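Local atomic coordinates of saframycin Mx1 synthetase B (Legionella pneumophila subsp. pneumophila, PDB entry 3LNV), a protein that belongs to the AMP-binding (ANL) enzyme superfamily, in which a large N-terminal part is followed by a smaller C-terminal domain. Residues Leu246-Ser251 with Arg277-Lys282; His255-Lys260 with Glu284-Ser289. One frame throughout, in Å; residues are numbered along the deposited sequence.

In the fold
Both contacts join helix 250-259 to the single loop that runs from the end of helix 268-277 to strand 293-296, and along the chain their segments alternate. Contact 1 (246-251 with 277-282) takes the end of helix 242-247 and the turn leading into helix 250-259, with the last residue of helix 268-277 and the loop's first part; contact 2 (255-260 with 284-289) takes the end of helix 250-259 and a later part of the loop. Their centres lie about 13 Å apart, and they touch where L250 CD1 packs at 4.1 Å from L286 CD1. In contact 2 the I256 side chain lies about 12 Å from bound 5'-O-[(S)-(dodecanoyloxy)(hydroxy)phosphoryl]adenosine. Contact 1 borders helix 515-533 of the C-terminal part.

Contact 1: residues Leu246-Ser251 with Arg277-Lys282; sequences LQNPLS and RIREEK
I278 CD1 packs on L250, 3.5 Å from L250 CA and 3.9 Å from L250 CB, the two side chains crossing at about a right angle. The branches of L250 reach further along the loop. Its CD2 lies 3.4 Å from R279 NH1, near the plane of that guanidinium and at its edge, and 3.8 Å from K282 CB. CG anti to the backbone N (chi1 175°) carries CD2 to these two partners. P249 meets R277 differently: its CG sits 3.9 Å from R277 CB, while its CD lies over one face of the guanidinium.

No direct hydrogen bond crosses the contact. Water 1 spans it instead, in the plane of the R277 guanidinium at its edge, accepting from R277 NH2 at 3.1 Å and donating to Q247 O at 3.2 Å. The segments belong to the AMP-binding enzyme family region, and N248 and P249 link helix 242-247 to helix 250-259. There N248 O, reached from opposite faces of its plane, accepts from both S251 N and S251 OG, the latter at 2.7 Å. R277, its chain bent at chi3 (66°), is held further by outside partners of NH1: a hydrogen bond with Y273 OH and a salt bridge to E527 of helix 515-533.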
# COMPACT_ATOMS: atom_id res chain seq x y z
N LEU A 246 10.93 7.64 4.21
CA LEU A 246 10.70 8.97 3.62
C LEU A 246 11.78 9.98 3.99
O LEU A 246 12.16 10.83 3.18
CB LEU A 246 9.33 9.52 4.03
CG LEU A 246 8.18 9.24 3.06
CD1 LEU A 246 8.30 10.14 1.83
CD2 LEU A 246 8.18 7.78 2.64
N GLN A 247 12.24 9.89 5.23
CA GLN A 247 13.24 10.80 5.77
C GLN A 247 14.65 10.44 5.27
O GLN A 247 15.51 11.31 5.14
CB GLN A 247 13.22 10.70 7.29
CG GLN A 247 13.84 11.88 8.00
CD GLN A 247 14.06 11.60 9.47
OE1 GLN A 247 14.27 10.45 9.88
NE2 GLN A 247 14.02 12.65 10.29
N ASN A 248 14.87 9.16 5.01
CA ASN A 248 16.20 8.68 4.64
C ASN A 248 16.12 7.41 3.82
O ASN A 248 16.39 6.34 4.33
CB ASN A 248 17.03 8.41 5.88
CG ASN A 248 18.48 8.15 5.56
OD1 ASN A 248 18.99 8.57 4.51
ND2 ASN A 248 19.17 7.47 6.45
N PRO A 249 15.75 7.54 2.55
CA PRO A 249 15.49 6.41 1.64
C PRO A 249 16.63 5.42 1.72
O PRO A 249 16.42 4.21 1.68
CB PRO A 249 15.46 7.06 0.25
CG PRO A 249 15.30 8.51 0.47
CD PRO A 249 15.69 8.85 1.88
N LEU A 250 17.85 5.94 1.82
CA LEU A 250 19.05 5.12 1.90
C LEU A 250 18.97 4.00 2.95
O LEU A 250 19.57 2.93 2.78
CB LEU A 250 20.27 6.00 2.19
CG LEU A 250 21.61 5.29 2.42
CD1 LEU A 250 21.94 4.31 1.30
CD2 LEU A 250 22.70 6.35 2.55
N SER A 251 18.22 4.24 4.02
CA SER A 251 18.10 3.23 5.07
C SER A 251 17.49 1.93 4.54
O SER A 251 17.85 0.84 4.97
CB SER A 251 17.32 3.77 6.29
OG SER A 251 16.01 4.20 5.92
N ARG A 277 17.09 10.85 -4.40
CA ARG A 277 17.67 11.36 -3.15
C ARG A 277 19.02 10.79 -2.70
O ARG A 277 19.70 11.40 -1.88
CB ARG A 277 16.69 11.21 -1.99
CG ARG A 277 15.55 12.19 -2.08
CD ARG A 277 14.83 12.32 -0.76
NE ARG A 277 15.67 12.92 0.27
CZ ARG A 277 15.17 13.37 1.42
NH1 ARG A 277 13.86 13.29 1.63
NH2 ARG A 277 15.96 13.91 2.33
N ILE A 278 19.39 9.62 -3.20
CA ILE A 278 20.62 9.00 -2.72
C ILE A 278 21.80 9.39 -3.61
O ILE A 278 21.82 9.08 -4.80
CB ILE A 278 20.50 7.47 -2.61
CG1 ILE A 278 19.26 7.09 -1.78
CG2 ILE A 278 21.76 6.88 -1.99
CD1 ILE A 278 19.12 5.60 -1.55
N ARG A 279 22.79 10.06 -3.02
CA ARG A 279 23.98 10.50 -3.75
C ARG A 279 25.01 9.39 -3.88
O ARG A 279 25.09 8.50 -3.03
CB ARG A 279 24.62 11.75 -3.13
CG ARG A 279 24.63 11.79 -1.60
CD ARG A 279 23.21 11.82 -1.02
NE ARG A 279 22.86 10.53 -0.42
CZ ARG A 279 21.91 10.38 0.49
NH1 ARG A 279 21.66 9.18 1.00
NH2 ARG A 279 21.21 11.43 0.90
N GLU A 280 25.79 9.44 -4.95
CA GLU A 280 26.79 8.41 -5.24
C GLU A 280 27.62 8.05 -4.01
O GLU A 280 27.77 6.87 -3.69
CB GLU A 280 27.70 8.86 -6.38
CG GLU A 280 28.17 7.72 -7.26
CD GLU A 280 27.02 6.92 -7.84
OE1 GLU A 280 27.12 5.67 -7.86
OE2 GLU A 280 26.00 7.54 -8.24
N GLU A 281 28.13 9.06 -3.31
CA GLU A 281 29.09 8.82 -2.24
C GLU A 281 28.48 8.03 -1.12
O GLU A 281 29.17 7.29 -0.41
CB GLU A 281 29.62 10.14 -1.68
CG GLU A 281 29.82 11.22 -2.72
CD GLU A 281 28.51 11.88 -3.12
OE1 GLU A 281 27.81 12.41 -2.22
OE2 GLU A 281 28.18 11.86 -4.33
N LYS A 282 27.17 8.19 -0.95
CA LYS A 282 26.47 7.57 0.17
C LYS A 282 26.21 6.09 -0.10
O LYS A 282 25.83 5.35 0.80
CB LYS A 282 25.16 8.31 0.42
CG LYS A 282 25.36 9.77 0.79
CD LYS A 282 25.79 9.93 2.24
CE LYS A 282 25.97 11.41 2.61
NZ LYS A 282 24.69 12.18 2.64
O HOH W 1 14.69 14.36 5.07

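Contact 2: residues His255-Lys260 with Glu284-Ser289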
# COMPACT_ATOMS: atom_id res chain seq x y z
N HIS A 255 19.54 -1.44 5.11
CA HIS A 255 18.99 -2.57 5.87
C HIS A 255 18.92 -3.86 5.08
O HIS A 255 19.22 -4.94 5.60
CB HIS A 255 17.65 -2.21 6.49
CG HIS A 255 17.79 -1.27 7.64
ND1 HIS A 255 16.88 -0.28 7.92
CD2 HIS A 255 18.76 -1.16 8.58
CE1 HIS A 255 17.27 0.40 8.98
NE2 HIS A 255 18.42 -0.12 9.40
N ILE A 256 18.54 -3.77 3.82
CA ILE A 256 18.62 -4.93 2.96
C ILE A 256 20.05 -5.48 3.01
O ILE A 256 20.27 -6.70 3.12
CB ILE A 256 18.15 -4.59 1.52
CG1 ILE A 256 16.64 -4.33 1.52
CG2 ILE A 256 18.56 -5.72 0.53
CD1 ILE A 256 16.05 -4.04 0.13
N THR A 257 21.04 -4.59 2.98
CA THR A 257 22.44 -5.01 2.96
C THR A 257 22.78 -5.72 4.26
O THR A 257 23.20 -6.87 4.25
CB THR A 257 23.40 -3.81 2.76
OG1 THR A 257 23.14 -3.18 1.50
CG2 THR A 257 24.84 -4.27 2.80
N LYS A 258 22.54 -5.06 5.39
CA LYS A 258 22.94 -5.59 6.69
C LYS A 258 22.23 -6.89 7.02
O LYS A 258 22.82 -7.81 7.57
CB LYS A 258 22.68 -4.57 7.79
CG LYS A 258 22.76 -5.12 9.21
CD LYS A 258 22.67 -3.97 10.20
CE LYS A 258 22.31 -4.44 11.59
NZ LYS A 258 22.49 -3.32 12.57
N TYR A 259 20.95 -6.97 6.69
CA TYR A 259 20.19 -8.17 7.04
C TYR A 259 20.20 -9.23 5.96
O TYR A 259 19.68 -10.33 6.16
CB TYR A 259 18.77 -7.77 7.48
CG TYR A 259 18.82 -7.02 8.77
CD1 TYR A 259 18.76 -7.70 9.99
CD2 TYR A 259 18.97 -5.64 8.79
CE1 TYR A 259 18.82 -7.00 11.19
CE2 TYR A 259 19.04 -4.94 9.98
CZ TYR A 259 18.97 -5.63 11.18
OH TYR A 259 19.05 -4.94 12.37
N LYS A 260 20.81 -8.92 4.83
CA LYS A 260 20.76 -9.80 3.67
C LYS A 260 19.31 -10.19 3.32
O LYS A 260 19.00 -11.38 3.14
CB LYS A 260 21.63 -11.03 3.90
CG LYS A 260 23.09 -10.69 4.24
CD LYS A 260 23.99 -11.92 4.24
CE LYS A 260 25.40 -11.57 4.72
NZ LYS A 260 25.46 -11.43 6.23
N GLU A 284 28.32 3.86 -0.90
CA GLU A 284 29.46 3.01 -0.52
C GLU A 284 29.07 2.13 0.65
O GLU A 284 28.53 2.62 1.64
CB GLU A 284 30.67 3.88 -0.15
CG GLU A 284 31.96 3.08 -0.02
CD GLU A 284 33.18 3.96 0.20
OE1 GLU A 284 33.05 5.20 0.19
OE2 GLU A 284 34.28 3.40 0.39
N GLY A 285 29.33 0.83 0.54
CA GLY A 285 29.00 -0.09 1.60
C GLY A 285 27.73 -0.89 1.31
O GLY A 285 27.49 -1.94 1.88
N LEU A 286 26.93 -0.39 0.38
CA LEU A 286 25.76 -1.12 -0.10
C LEU A 286 26.14 -2.42 -0.81
O LEU A 286 27.06 -2.45 -1.62
CB LEU A 286 24.94 -0.24 -1.03
CG LEU A 286 24.20 0.91 -0.36
CD1 LEU A 286 23.35 1.62 -1.39
CD2 LEU A 286 23.35 0.41 0.81
N ASP A 287 25.41 -3.48 -0.49
CA ASP A 287 25.58 -4.78 -1.12
C ASP A 287 24.21 -5.44 -1.21
O ASP A 287 23.75 -6.07 -0.26
CB ASP A 287 26.56 -5.67 -0.35
CG ASP A 287 26.76 -7.03 -1.00
OD1 ASP A 287 25.98 -7.41 -1.90
OD2 ASP A 287 27.71 -7.74 -0.61
N LEU A 288 23.61 -5.32 -2.39
CA LEU A 288 22.21 -5.67 -2.63
C LEU A 288 22.08 -7.05 -3.28
O LEU A 288 20.99 -7.44 -3.71
CB LEU A 288 21.60 -4.60 -3.55
CG LEU A 288 20.94 -3.37 -2.92
CD1 LEU A 288 21.29 -3.17 -1.45
CD2 LEU A 288 21.11 -2.08 -3.73
N SER A 289 23.19 -7.79 -3.33
CA SER A 289 23.20 -9.11 -3.95
C SER A 289 22.20 -10.11 -3.36
O SER A 289 21.82 -11.04 -4.05
CB SER A 289 24.62 -9.71 -3.91
OG SER A 289 25.10 -9.71 -2.59
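One hydrogen bond joins T257 to D287, the pair whose CA atoms are nearest across the segments. D287 N donates to T257 OG1 at 3.0 Å, and the N-H...O angle of 174° makes it almost straight. T257 OG1 also bonds to L253 O one helical turn back, so this hydroxyl links the helix backbone to the loop. Within the loop, D287 OD1 accepts from S289 N at 3.2 Å, closing an Asx turn, and from S289 OG at 2.6 Å on its syn side, 23° out of the carboxylate plane.

Most of the van der Waals contacts involve the same threonine. T257 CG2, anti to the backbone N (chi1 -61° for OG1), lies alongside the loop, 3.6 Å from G285 O and 3.9 Å from D287 CB. Methyls of two leucines approach its OG1, L288 CD1 at 3.5 Å and L286 CD2 at 3.7 Å. I256 CG2 adds a looser apolar contact with L288 CD1 at 4.2 Å.

After Y259 the helix closes in a Schellman motif, with K260 the first residue to leave it. Beyond T257, L286 packs against L253 of helix 250-259, and both L286 and L288 touch F313 of helix 303-313, while H255 and Y259 pack against L33 of strand 28-34.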